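Local coordinates for protein amidase (Bacillus anthracis, PDB 5EWQ) that probably hydrolyses carboxylic amides to the acid and ammonia, as a member of the amidase family related to glutamyl-tRNA(Gln) amidotransferase subunit A, at residues N37-E42 with Y71-Q76; L62-L67 with N113-P118; I315-S320 with A447-N452. One frame throughout, in Å; residues are numbered along the deposited sequence.

Interaction 1 of 3, residues N37-E42 with Y71-Q76; sequences NVKIKE and YLFRIQ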
ATOM      1  N   ASN A  37       5.187   0.503  31.399  1.00 98.63           N
ATOM      2  CA  ASN A  37       3.834   0.669  30.881  1.00105.85           C
ATOM      3  C   ASN A  37       3.756   0.370  29.386  1.00102.72           C
ATOM      4  O   ASN A  37       2.713  -0.046  28.881  1.00105.27           O
ATOM      5  CB  ASN A  37       3.332   2.088  31.159  1.00108.39           C
ATOM      6  CG  ASN A  37       1.871   2.274  30.793  1.00112.02           C
ATOM      7  OD1 ASN A  37       1.097   1.316  30.770  1.00111.75           O
ATOM      8  ND2 ASN A  37       1.488   3.512  30.507  1.00115.98           N
ATOM      9  N   VAL A  38       4.866   0.582  28.687  1.00 99.89           N
ATOM     10  CA  VAL A  38       4.930   0.336  27.250  1.00 86.63           C
ATOM     11  C   VAL A  38       4.804  -1.151  26.929  1.00 76.34           C
ATOM     12  O   VAL A  38       3.960  -1.550  26.125  1.00 77.47           O
ATOM     13  CB  VAL A  38       6.243   0.870  26.643  1.00 78.19           C
ATOM     14  CG1 VAL A  38       6.372   0.444  25.188  1.00 68.91           C
ATOM     15  CG2 VAL A  38       6.309   2.384  26.767  1.00 74.63           C
ATOM     16  N   LYS A  39       5.642  -1.963  27.565  1.00 75.76           N
ATOM     17  CA  LYS A  39       5.669  -3.400  27.305  1.00 76.89           C
ATOM     18  C   LYS A  39       4.381  -4.092  27.746  1.00 85.87           C
ATOM     19  O   LYS A  39       3.974  -5.093  27.154  1.00 75.03           O
ATOM     20  CB  LYS A  39       6.870  -4.042  28.001  1.00 76.12           C
ATOM     21  CG  LYS A  39       8.214  -3.605  27.442  1.00 73.83           C
ATOM     22  CD  LYS A  39       9.363  -4.335  28.119  1.00 84.22           C
ATOM     23  CE  LYS A  39      10.696  -3.962  27.491  1.00 78.23           C
ATOM     24  NZ  LYS A  39      11.840  -4.650  28.152  1.00 89.36           N
ATOM     25  N   ILE A  40       3.746  -3.560  28.786  1.00 93.40           N
ATOM     26  CA  ILE A  40       2.493  -4.121  29.279  1.00 94.59           C
ATOM     27  C   ILE A  40       1.365  -3.908  28.273  1.00 98.83           C
ATOM     28  O   ILE A  40       0.648  -4.846  27.921  1.00107.47           O
ATOM     29  CB  ILE A  40       2.089  -3.504  30.634  1.00 98.85           C
ATOM     30  CG1 ILE A  40       3.049  -3.962  31.733  1.00106.43           C
ATOM     31  CG2 ILE A  40       0.665  -3.892  30.996  1.00 98.15           C
ATOM     32  CD1 ILE A  40       3.067  -5.462  31.940  1.00107.50           C
ATOM     33  N   LYS A  41       1.221  -2.673  27.806  1.00 91.20           N
ATOM     34  CA  LYS A  41       0.174  -2.334  26.848  1.00 88.69           C
ATOM     35  C   LYS A  41       0.487  -2.860  25.451  1.00 88.67           C
ATOM     36  O   LYS A  41      -0.403  -2.961  24.606  1.00 83.99           O
ATOM     37  CB  LYS A  41      -0.034  -0.818  26.801  1.00 77.93           C
ATOM     38  CG  LYS A  41      -0.601  -0.233  28.083  1.00 82.64           C
ATOM     39  CD  LYS A  41      -1.945  -0.858  28.419  1.00 88.13           C
ATOM     40  N   GLU A  42       1.751  -3.195  25.215  1.00 83.07           N
ATOM     41  CA  GLU A  42       2.179  -3.702  23.915  1.00 76.57           C
ATOM     42  C   GLU A  42       1.503  -5.029  23.587  1.00 74.65           C
ATOM     43  O   GLU A  42       1.053  -5.245  22.463  1.00 81.10           O
ATOM     44  CB  GLU A  42       3.699  -3.869  23.876  1.00 78.52           C
ATOM     45  CG  GLU A  42       4.233  -4.360  22.541  1.00 73.88           C
ATOM     46  CD  GLU A  42       5.732  -4.578  22.558  1.00 74.04           C
ATOM     47  OE1 GLU A  42       6.326  -4.542  23.657  1.00 74.39           O
ATOM     48  OE2 GLU A  42       6.316  -4.785  21.473  1.00 59.85           O
ATOM     49  N   TYR A  71       4.344   1.798  19.218  1.00 60.58           N
ATOM     50  CA  TYR A  71       4.758   1.663  17.826  1.00 58.12           C
ATOM     51  C   TYR A  71       6.182   2.166  17.609  1.00 60.80           C
ATOM     52  O   TYR A  71       6.991   1.492  16.973  1.00 67.97           O
ATOM     53  CB  TYR A  71       3.787   2.410  16.911  1.00 49.41           C
ATOM     54  CG  TYR A  71       2.438   1.741  16.802  1.00 49.86           C
ATOM     55  CD1 TYR A  71       2.336   0.365  16.653  1.00 50.09           C
ATOM     56  CD2 TYR A  71       1.266   2.480  16.863  1.00 53.97           C
ATOM     57  CE1 TYR A  71       1.106  -0.256  16.555  1.00 54.97           C
ATOM     58  CE2 TYR A  71       0.031   1.869  16.770  1.00 57.02           C
ATOM     59  CZ  TYR A  71      -0.043   0.501  16.614  1.00 54.41           C
ATOM     60  OH  TYR A  71      -1.269  -0.117  16.519  1.00 51.90           O
ATOM     61  N   LEU A  72       6.480   3.346  18.144  1.00 52.85           N
ATOM     62  CA  LEU A  72       7.821   3.915  18.047  1.00 50.58           C
ATOM     63  C   LEU A  72       8.848   3.004  18.709  1.00 58.26           C
ATOM     64  O   LEU A  72       9.967   2.854  18.219  1.00 60.42           O
ATOM     65  CB  LEU A  72       7.864   5.305  18.685  1.00 53.06           C
ATOM     66  CG  LEU A  72       7.021   6.396  18.024  1.00 61.98           C
ATOM     67  CD1 LEU A  72       7.156   7.707  18.782  1.00 55.53           C
ATOM     68  CD2 LEU A  72       7.416   6.570  16.565  1.00 49.06           C
ATOM     69  N   PHE A  73       8.455   2.397  19.823  1.00 57.93           N
ATOM     70  CA  PHE A  73       9.326   1.479  20.545  1.00 57.28           C
ATOM     71  C   PHE A  73       9.576   0.211  19.734  1.00 65.25           C
ATOM     72  O   PHE A  73      10.687  -0.319  19.722  1.00 63.26           O
ATOM     73  CB  PHE A  73       8.723   1.131  21.908  1.00 58.77           C
ATOM     74  CG  PHE A  73       9.546   0.164  22.709  1.00 60.30           C
ATOM     75  CD1 PHE A  73      10.766   0.546  23.241  1.00 61.59           C
ATOM     76  CD2 PHE A  73       9.094  -1.125  22.940  1.00 76.30           C
ATOM     77  CE1 PHE A  73      11.524  -0.341  23.982  1.00 63.22           C
ATOM     78  CE2 PHE A  73       9.847  -2.017  23.680  1.00 66.40           C
ATOM     79  CZ  PHE A  73      11.064  -1.624  24.202  1.00 65.35           C
ATOM     80  N   ARG A  74       8.538  -0.266  19.055  1.00 57.00           N
ATOM     81  CA  ARG A  74       8.651  -1.465  18.232  1.00 48.33           C
ATOM     82  C   ARG A  74       9.497  -1.208  16.988  1.00 47.95           C
ATOM     83  O   ARG A  74      10.279  -2.061  16.577  1.00 44.81           O
ATOM     84  CB  ARG A  74       7.265  -1.977  17.831  1.00 47.86           C
ATOM     85  CG  ARG A  74       6.458  -2.544  18.988  1.00 51.15           C
ATOM     86  CD  ARG A  74       5.142  -3.133  18.509  1.00 50.72           C
ATOM     87  NE  ARG A  74       5.350  -4.208  17.543  1.00 51.30           N
ATOM     88  CZ  ARG A  74       5.533  -5.482  17.871  1.00 58.10           C
ATOM     89  NH1 ARG A  74       5.536  -5.846  19.146  1.00 55.25           N
ATOM     90  NH2 ARG A  74       5.716  -6.392  16.924  1.00 55.48           N
ATOM     91  N   ILE A  75       9.335  -0.029  16.393  1.00 59.61           N
ATOM     92  CA  ILE A  75      10.135   0.359  15.237  1.00 46.05           C
ATOM     93  C   ILE A  75      11.607   0.465  15.627  1.00 41.81           C
ATOM     94  O   ILE A  75      12.497   0.094  14.863  1.00 58.34           O
ATOM     95  CB  ILE A  75       9.653   1.699  14.637  1.00 48.75           C
ATOM     96  CG1 ILE A  75       8.227   1.563  14.101  1.00 40.03           C
ATOM     97  CG2 ILE A  75      10.580   2.163  13.522  1.00 43.41           C
ATOM     98  CD1 ILE A  75       7.637   2.861  13.595  1.00 39.86           C
ATOM     99  N   GLN A  76      11.853   0.959  16.836  1.00 58.12           N
ATOM    100  CA  GLN A  76      13.212   1.114  17.339  1.00 59.66           C
ATOM    101  C   GLN A  76      13.872  -0.234  17.622  1.00 57.77           C
ATOM    102  O   GLN A  76      15.072  -0.403  17.407  1.00 62.29           O
ATOM    103  CB  GLN A  76      13.211   1.973  18.607  1.00 57.32           C
ATOM    104  CG  GLN A  76      14.587   2.201  19.209  1.00 64.58           C
ATOM    105  CD  GLN A  76      14.543   3.069  20.451  1.00 65.00           C
ATOM    106  OE1 GLN A  76      14.819   4.267  20.395  1.00 75.18           O
ATOM    107  NE2 GLN A  76      14.196   2.467  21.583  1.00 58.13           N
TER

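Interaction 2 of 3, residues L62-L67 with N113-P118; sequences LSYEEL and NLYGIP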
ATOM      1  N   LEU A  62      -5.832   2.669  28.120  1.00101.72           N
ATOM      2  CA  LEU A  62      -4.884   3.077  27.090  1.00 89.60           C
ATOM      3  C   LEU A  62      -5.149   4.517  26.653  1.00 85.95           C
ATOM      4  O   LEU A  62      -6.221   5.064  26.912  1.00 99.02           O
ATOM      5  CB  LEU A  62      -4.963   2.134  25.884  1.00 87.62           C
ATOM      6  CG  LEU A  62      -3.842   2.193  24.840  1.00 84.66           C
ATOM      7  CD1 LEU A  62      -2.557   1.586  25.386  1.00 84.65           C
ATOM      8  CD2 LEU A  62      -4.261   1.514  23.544  1.00 73.84           C
ATOM      9  N   SER A  63      -4.167   5.128  26.000  1.00 83.00           N
ATOM     10  CA  SER A  63      -4.335   6.453  25.418  1.00 82.49           C
ATOM     11  C   SER A  63      -3.622   6.529  24.071  1.00 97.11           C
ATOM     12  O   SER A  63      -2.901   5.606  23.688  1.00 77.81           O
ATOM     13  CB  SER A  63      -3.808   7.533  26.363  1.00 85.60           C
ATOM     14  OG  SER A  63      -2.419   7.376  26.596  1.00 84.61           O
ATOM     15  N   TYR A  64      -3.825   7.629  23.354  1.00 87.53           N
ATOM     16  CA  TYR A  64      -3.193   7.819  22.053  1.00 72.77           C
ATOM     17  C   TYR A  64      -1.685   8.001  22.190  1.00 71.64           C
ATOM     18  O   TYR A  64      -0.918   7.554  21.337  1.00 75.94           O
ATOM     19  CB  TYR A  64      -3.806   9.021  21.332  1.00 72.66           C
ATOM     20  CG  TYR A  64      -5.217   8.782  20.846  1.00 82.80           C
ATOM     21  CD1 TYR A  64      -5.557   7.604  20.194  1.00 70.58           C
ATOM     22  CD2 TYR A  64      -6.212   9.729  21.048  1.00 86.98           C
ATOM     23  CE1 TYR A  64      -6.844   7.380  19.748  1.00 70.99           C
ATOM     24  CE2 TYR A  64      -7.503   9.514  20.608  1.00 76.10           C
ATOM     25  CZ  TYR A  64      -7.814   8.337  19.959  1.00 80.47           C
ATOM     26  OH  TYR A  64      -9.099   8.118  19.518  1.00 74.37           O
ATOM     27  N   GLU A  65      -1.268   8.656  23.269  1.00 74.80           N
ATOM     28  CA  GLU A  65       0.150   8.862  23.538  1.00 76.16           C
ATOM     29  C   GLU A  65       0.846   7.530  23.804  1.00 82.15           C
ATOM     30  O   GLU A  65       1.962   7.297  23.339  1.00 71.77           O
ATOM     31  CB  GLU A  65       0.340   9.806  24.726  1.00 84.46           C
ATOM     32  CG  GLU A  65       1.793  10.099  25.058  1.00 90.69           C
ATOM     33  CD  GLU A  65       1.943  11.005  26.264  1.00 94.16           C
ATOM     34  OE1 GLU A  65       3.095  11.314  26.635  1.00 97.56           O
ATOM     35  OE2 GLU A  65       0.911  11.408  26.840  1.00 94.92           O
ATOM     36  N   GLU A  66       0.174   6.661  24.552  1.00 85.81           N
ATOM     37  CA  GLU A  66       0.695   5.329  24.834  1.00 82.99           C
ATOM     38  C   GLU A  66       0.735   4.480  23.570  1.00 76.07           C
ATOM     39  O   GLU A  66       1.689   3.737  23.341  1.00 68.54           O
ATOM     40  CB  GLU A  66      -0.151   4.633  25.902  1.00 83.64           C
ATOM     41  CG  GLU A  66      -0.006   5.215  27.296  1.00 93.32           C
ATOM     42  CD  GLU A  66      -0.917   4.538  28.301  1.00 95.98           C
ATOM     43  OE1 GLU A  66      -2.148   4.721  28.206  1.00 94.89           O
ATOM     44  OE2 GLU A  66      -0.402   3.819  29.183  1.00 97.78           O
ATOM     45  N   LEU A  67      -0.309   4.598  22.754  1.00 69.13           N
ATOM     46  CA  LEU A  67      -0.406   3.848  21.507  1.00 65.34           C
ATOM     47  C   LEU A  67       0.734   4.205  20.561  1.00 72.30           C
ATOM     48  O   LEU A  67       1.327   3.331  19.929  1.00 59.29           O
ATOM     49  CB  LEU A  67      -1.753   4.110  20.830  1.00 65.08           C
ATOM     50  CG  LEU A  67      -2.005   3.382  19.510  1.00 61.51           C
ATOM     51  CD1 LEU A  67      -1.981   1.877  19.716  1.00 61.20           C
ATOM     52  CD2 LEU A  67      -3.326   3.820  18.899  1.00 61.74           C
ATOM     53  N   ASN A 113     -13.727   6.909  13.321  1.00 88.32           N
ATOM     54  CA  ASN A 113     -12.959   5.759  13.785  1.00 89.08           C
ATOM     55  C   ASN A 113     -11.456   5.991  13.667  1.00 80.00           C
ATOM     56  O   ASN A 113     -10.656   5.282  14.279  1.00 79.09           O
ATOM     57  CB  ASN A 113     -13.347   4.505  13.002  1.00 86.46           C
ATOM     58  CG  ASN A 113     -14.694   3.947  13.417  1.00 97.15           C
ATOM     59  OD1 ASN A 113     -15.010   3.878  14.604  1.00110.32           O
ATOM     60  ND2 ASN A 113     -15.494   3.542  12.437  1.00 90.93           N
ATOM     61  N   LEU A 114     -11.081   6.991  12.875  1.00 73.58           N
ATOM     62  CA  LEU A 114      -9.678   7.269  12.590  1.00 66.01           C
ATOM     63  C   LEU A 114      -9.060   8.266  13.562  1.00 74.34           C
ATOM     64  O   LEU A 114      -7.863   8.546  13.489  1.00 70.07           O
ATOM     65  CB  LEU A 114      -9.532   7.794  11.162  1.00 57.71           C
ATOM     66  CG  LEU A 114      -9.873   6.799  10.056  1.00 55.71           C
ATOM     67  CD1 LEU A 114     -10.030   7.511   8.731  1.00 54.70           C
ATOM     68  CD2 LEU A 114      -8.791   5.748   9.964  1.00 59.33           C
ATOM     69  N   TYR A 115      -9.875   8.799  14.468  1.00 65.10           N
ATOM     70  CA  TYR A 115      -9.406   9.813  15.407  1.00 67.12           C
ATOM     71  C   TYR A 115      -8.303   9.274  16.312  1.00 66.59           C
ATOM     72  O   TYR A 115      -8.488   8.276  17.007  1.00 67.53           O
ATOM     73  CB  TYR A 115     -10.564  10.342  16.259  1.00 72.74           C
ATOM     74  CG  TYR A 115     -10.167  11.489  17.163  1.00 73.99           C
ATOM     75  CD1 TYR A 115     -10.229  12.802  16.718  1.00 74.77           C
ATOM     76  CD2 TYR A 115      -9.721  11.257  18.459  1.00 75.89           C
ATOM     77  CE1 TYR A 115      -9.862  13.852  17.536  1.00 77.20           C
ATOM     78  CE2 TYR A 115      -9.351  12.300  19.284  1.00 78.53           C
ATOM     79  CZ  TYR A 115      -9.423  13.596  18.818  1.00 79.07           C
ATOM     80  OH  TYR A 115      -9.057  14.639  19.636  1.00 81.89           O
ATOM     81  N   GLY A 116      -7.153   9.942  16.291  1.00 74.41           N
ATOM     82  CA  GLY A 116      -6.036   9.579  17.144  1.00 75.22           C
ATOM     83  C   GLY A 116      -5.226   8.409  16.621  1.00 74.11           C
ATOM     84  O   GLY A 116      -4.187   8.064  17.184  1.00 78.74           O
ATOM     85  N   ILE A 117      -5.700   7.797  15.541  1.00 59.80           N
ATOM     86  CA  ILE A 117      -5.024   6.646  14.956  1.00 62.29           C
ATOM     87  C   ILE A 117      -3.819   7.065  14.120  1.00 57.93           C
ATOM     88  O   ILE A 117      -3.958   7.824  13.159  1.00 52.47           O
ATOM     89  CB  ILE A 117      -5.978   5.819  14.074  1.00 62.10           C
ATOM     90  CG1 ILE A 117      -7.168   5.321  14.895  1.00 63.42           C
ATOM     91  CG2 ILE A 117      -5.239   4.650  13.439  1.00 52.28           C
ATOM     92  CD1 ILE A 117      -6.779   4.429  16.054  1.00 67.80           C
ATOM     93  N   PRO A 118      -2.628   6.571  14.488  1.00 52.65           N
ATOM     94  CA  PRO A 118      -1.410   6.824  13.713  1.00 59.08           C
ATOM     95  C   PRO A 118      -1.433   6.100  12.371  1.00 49.71           C
ATOM     96  O   PRO A 118      -1.791   4.923  12.312  1.00 45.99           O
ATOM     97  CB  PRO A 118      -0.300   6.277  14.616  1.00 59.07           C
ATOM     98  CG  PRO A 118      -0.972   5.246  15.454  1.00 56.95           C
ATOM     99  CD  PRO A 118      -2.365   5.756  15.687  1.00 58.59           C
TER

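Interaction 3 of 3, residues I315-S320 with A447-N452; sequences IGLLFS and ALVMIN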
ATOM      1  N   ILE A 315     -18.277 -15.771  -7.505  1.00 83.29           N
ATOM      2  CA  ILE A 315     -16.865 -15.437  -7.668  1.00 76.38           C
ATOM      3  C   ILE A 315     -16.202 -16.306  -8.733  1.00 68.04           C
ATOM      4  O   ILE A 315     -16.232 -17.534  -8.654  1.00 71.30           O
ATOM      5  CB  ILE A 315     -16.084 -15.587  -6.344  1.00 67.19           C
ATOM      6  CG1 ILE A 315     -16.548 -14.551  -5.317  1.00 65.57           C
ATOM      7  CG2 ILE A 315     -14.594 -15.436  -6.587  1.00 68.93           C
ATOM      8  CD1 ILE A 315     -17.690 -15.013  -4.443  1.00 68.38           C
ATOM      9  N   GLY A 316     -15.604 -15.659  -9.729  1.00 68.57           N
ATOM     10  CA  GLY A 316     -14.897 -16.363 -10.782  1.00 75.06           C
ATOM     11  C   GLY A 316     -13.429 -16.550 -10.454  1.00 74.34           C
ATOM     12  O   GLY A 316     -12.702 -15.582 -10.236  1.00 73.82           O
ATOM     13  N   LEU A 317     -12.992 -17.804 -10.422  1.00 76.17           N
ATOM     14  CA  LEU A 317     -11.614 -18.129 -10.073  1.00 60.62           C
ATOM     15  C   LEU A 317     -10.653 -17.844 -11.223  1.00 67.40           C
ATOM     16  O   LEU A 317     -10.940 -18.161 -12.378  1.00 61.45           O
ATOM     17  CB  LEU A 317     -11.499 -19.596  -9.653  1.00 61.61           C
ATOM     18  CG  LEU A 317     -11.772 -19.951  -8.189  1.00 63.83           C
ATOM     19  CD1 LEU A 317     -13.197 -19.617  -7.775  1.00 63.80           C
ATOM     20  CD2 LEU A 317     -11.478 -21.422  -7.951  1.00 74.03           C
ATOM     21  N   LEU A 318      -9.513 -17.244 -10.896  1.00 68.44           N
ATOM     22  CA  LEU A 318      -8.485 -16.954 -11.889  1.00 65.64           C
ATOM     23  C   LEU A 318      -7.288 -17.880 -11.709  1.00 63.97           C
ATOM     24  O   LEU A 318      -6.208 -17.629 -12.243  1.00 62.07           O
ATOM     25  CB  LEU A 318      -8.043 -15.493 -11.797  1.00 58.21           C
ATOM     26  CG  LEU A 318      -9.149 -14.453 -11.982  1.00 59.38           C
ATOM     27  CD1 LEU A 318      -8.574 -13.045 -11.987  1.00 57.34           C
ATOM     28  CD2 LEU A 318      -9.926 -14.729 -13.258  1.00 62.81           C
ATOM     29  N   PHE A 319      -7.491 -18.952 -10.949  1.00 67.61           N
ATOM     30  CA  PHE A 319      -6.441 -19.934 -10.710  1.00 64.16           C
ATOM     31  C   PHE A 319      -7.008 -21.346 -10.718  1.00 63.74           C
ATOM     32  O   PHE A 319      -8.191 -21.553 -10.446  1.00 64.19           O
ATOM     33  CB  PHE A 319      -5.733 -19.657  -9.379  1.00 56.36           C
ATOM     34  CG  PHE A 319      -6.622 -19.805  -8.172  1.00 61.09           C
ATOM     35  CD1 PHE A 319      -7.363 -18.732  -7.705  1.00 69.35           C
ATOM     36  CD2 PHE A 319      -6.706 -21.014  -7.499  1.00 58.79           C
ATOM     37  CE1 PHE A 319      -8.177 -18.865  -6.595  1.00 67.99           C
ATOM     38  CE2 PHE A 319      -7.519 -21.152  -6.390  1.00 62.67           C
ATOM     39  CZ  PHE A 319      -8.255 -20.076  -5.937  1.00 63.14           C
ATOM     40  N   SER A 320      -6.156 -22.319 -11.029  1.00 71.77           N
ATOM     41  CA  SER A 320      -6.556 -23.720 -11.021  1.00 84.92           C
ATOM     42  C   SER A 320      -5.723 -24.510 -10.018  1.00 85.70           C
ATOM     43  O   SER A 320      -4.494 -24.466 -10.048  1.00100.75           O
ATOM     44  CB  SER A 320      -6.425 -24.325 -12.419  1.00 92.58           C
ATOM     45  OG  SER A 320      -5.124 -24.119 -12.941  1.00 99.47           O
ATOM     46  N   ALA A 447     -17.421 -10.907  -8.481  1.00 75.92           N
ATOM     47  CA  ALA A 447     -16.002 -10.620  -8.302  1.00 76.24           C
ATOM     48  C   ALA A 447     -15.116 -11.731  -8.855  1.00 73.67           C
ATOM     49  O   ALA A 447     -15.577 -12.845  -9.099  1.00 66.89           O
ATOM     50  CB  ALA A 447     -15.693 -10.389  -6.830  1.00 76.41           C
ATOM     51  N   LEU A 448     -13.841 -11.412  -9.049  1.00 74.61           N
ATOM     52  CA  LEU A 448     -12.854 -12.379  -9.518  1.00 72.01           C
ATOM     53  C   LEU A 448     -11.705 -12.489  -8.521  1.00 65.52           C
ATOM     54  O   LEU A 448     -11.146 -11.478  -8.101  1.00 72.08           O
ATOM     55  CB  LEU A 448     -12.319 -11.980 -10.896  1.00 66.54           C
ATOM     56  CG  LEU A 448     -12.909 -12.658 -12.135  1.00 70.00           C
ATOM     57  CD1 LEU A 448     -14.426 -12.618 -12.122  1.00 68.17           C
ATOM     58  CD2 LEU A 448     -12.371 -12.003 -13.398  1.00 65.52           C
ATOM     59  N   VAL A 449     -11.354 -13.714  -8.145  1.00 57.87           N
ATOM     60  CA  VAL A 449     -10.285 -13.929  -7.175  1.00 58.51           C
ATOM     61  C   VAL A 449      -9.042 -14.525  -7.841  1.00 59.59           C
ATOM     62  O   VAL A 449      -9.143 -15.346  -8.753  1.00 64.31           O
ATOM     63  CB  VAL A 449     -10.755 -14.842  -6.012  1.00 55.68           C
ATOM     64  CG1 VAL A 449     -11.069 -16.246  -6.513  1.00 59.17           C
ATOM     65  CG2 VAL A 449      -9.716 -14.881  -4.899  1.00 52.79           C
HETATM   66  N   MSE A 450      -7.870 -14.089  -7.391  1.00 53.29           N
HETATM   67  CA  MSE A 450      -6.608 -14.563  -7.945  1.00 50.42           C
HETATM   68  C   MSE A 450      -5.631 -14.932  -6.835  1.00 48.18           C
HETATM   69  O   MSE A 450      -5.838 -14.581  -5.674  1.00 47.09           O
HETATM   70  CB  MSE A 450      -5.985 -13.500  -8.850  1.00 49.64           C
HETATM   71  CG  MSE A 450      -5.099 -12.512  -8.106  1.00 46.78           C
HETATM   72 SE   MSE A 450      -4.506 -11.016  -9.202  0.77 63.51          SE
HETATM   73  CE  MSE A 450      -6.123  -9.938  -9.110  1.00 54.22           C
ATOM     74  N   ILE A 451      -4.568 -15.642  -7.198  1.00 47.75           N
ATOM     75  CA  ILE A 451      -3.492 -15.937  -6.260  1.00 45.75           C
ATOM     76  C   ILE A 451      -2.349 -14.945  -6.454  1.00 56.05           C
ATOM     77  O   ILE A 451      -1.792 -14.841  -7.547  1.00 57.53           O
ATOM     78  CB  ILE A 451      -2.961 -17.372  -6.429  1.00 46.71           C
ATOM     79  CG1 ILE A 451      -4.058 -18.387  -6.104  1.00 48.80           C
ATOM     80  CG2 ILE A 451      -1.750 -17.600  -5.540  1.00 44.78           C
ATOM     81  CD1 ILE A 451      -3.596 -19.826  -6.171  1.00 50.31           C
ATOM     82  N   ASN A 452      -2.013 -14.222  -5.388  1.00 47.34           N
ATOM     83  CA  ASN A 452      -0.984 -13.184  -5.428  1.00 39.62           C
ATOM     84  C   ASN A 452      -1.255 -12.139  -6.509  1.00 44.04           C
ATOM     85  O   ASN A 452      -2.354 -11.595  -6.590  1.00 40.98           O
ATOM     86  CB  ASN A 452       0.399 -13.807  -5.631  1.00 38.94           C
ATOM     87  CG  ASN A 452       0.797 -14.727  -4.493  1.00 53.05           C
ATOM     88  OD1 ASN A 452       0.323 -14.579  -3.366  1.00 51.32           O
ATOM     89  ND2 ASN A 452       1.674 -15.682  -4.781  1.00 58.24           N
TER

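Interaction 1 of 3, residues N37-E42 with Y71-Q76
E42 and R74 meet across two helices that run nearly at right angles, their N-to-C directions 95° apart and the axes of the two short segments 10.8 Å from each other. With CG anti to the backbone N and the rest of the chain extended, E42 reaches across that gap, and its OE2 accepts from R74 NH1 at 2.7 Å. The salt bridge is bent, N-H...O 133°. NH1 arrives on the anti side of OE2, and the single bond is consistent with the 73° turn between the carboxylate and guanidinium planes. R74 bends at chi3, and its NH2 is held by the carbonyl of A214.

Beside this pair F73 points toward helix 35-45. Its ring takes V38 CG1 obliquely at CD2 (3.9 Å) and the aliphatic K39 CE at CZ (4.1 Å), while E42 OE1 lies at the ring edge, 4.3 Å from CE2. An acetate ion, probably from the crystallisation liquor, sits about 3 Å from the E42 side chain. The contact is a surface crossing of helix 35-45 over helix 64-79, whose other sides meet helix 20-28 through I75 and Q76 and strand 88-91 through L72 and I75.

Interaction 2 of 3, residues L62-L67 with N113-P118
Y64 lays its ring against G116, the glycine of a type II beta turn (L114 to I117) that leads into strand 118-122. The turn thus packs on the first residues of helix 64-79, within the amidase fold. Just before the helix, S63 is its N-cap: its OG accepts a weak bond from E66 N (3.4 Å) and donates to E66 OE1 (3.1 Å), tying the start of the helix to its own first turn.

Y64 follows and carries most of the contact. G116 CA stands 3.5 Å from the ring centroid and 10° off the normal, a CH-pi contact over the centre of one face. With no side chain on G116, its CA comes directly over the ring; the residue's positive phi (80°) suits the turn as well. The phenol end reaches Y115, whose ring is inclined at 61° to that of Y64 and takes the hydroxyl at its edge. Y64 OH lies close to Y115 O and is hydrogen-bonded to Q54 OE1, while Y115 OH is bonded to the carbonyl of L102, so both buried phenols have polar partners.

One turn further on, L67 carries its CG anti to the backbone N, which extends the side chain toward P118; it crosses the proline ring at about a right angle, with L67 CD2 3.9 Å from P118 CD.

Interaction 3 of 3, residues I315-S320 with A447-N452
F319 and I451 form one apolar centre of a parallel strand pair in the large mixed sheet of this amidase, where strand 447-451 runs between strands 314-317 and 479-485. The two side chains cross at about a right angle: I451 CG1 lies over one face of the F319 ring, 3.8 Å from its centroid and 22° off the normal, a CH-pi contact displaced toward the rim, with CD1 3.6 Å from F319 CD2. F319 CG sits between its backbone N and carbonyl carbon (chi1 64°), a torsion that brings the ring back over strand 447-451, where F319 CE1 also meets V449 CG1. Helix 329-341 packs on this same group, with A332 touching both F319 and I451.

V449 continues the hydrophobic layer: its CG1 is 3.6 Å from I315 CG2, and it runs alongside L317 on the same face of the sheet. The other face carries L448, which L318 crosses at about a right angle, the two CD2 methyls of L318 and L448 being 3.7 Å apart. Beside L448 the neighbouring strand has G316, without a side chain, and L448 CD1 comes near its CA.

Outward from the side chains lies the backbone edge. I315, G316 and L317 are in register with A447, L448 and V449, and the segment axes are 34° apart. G316 N donates to A447 O, and V449 N returns a bond to G316 O. One residue beyond the last bridge, L318 N donates to V449 O at 2.9 Å.

How the interactions relate
Interactions 1 and 2 are neighbours on helix 64-79: their centres lie 13 Å apart, and their segments alternate along the chain. They touch directly. N37 ND2 approaches E66 OE2, a probable hydrogen bond, while K41 CB packs on L62 CD1 and Y71 CE2 on P118 CG, both at 3.8 Å. One helix therefore meets helix 35-45 in a surface contact and the turn before strand 118-122 in a buried one. Interaction 3 stands apart, its centre 39 Å from that of interaction 1 and 37 Å from that of interaction 2, with no touch. Strand 118-122 and the strands of 315-320 and 447-452 nevertheless belong to the same mixed sheet.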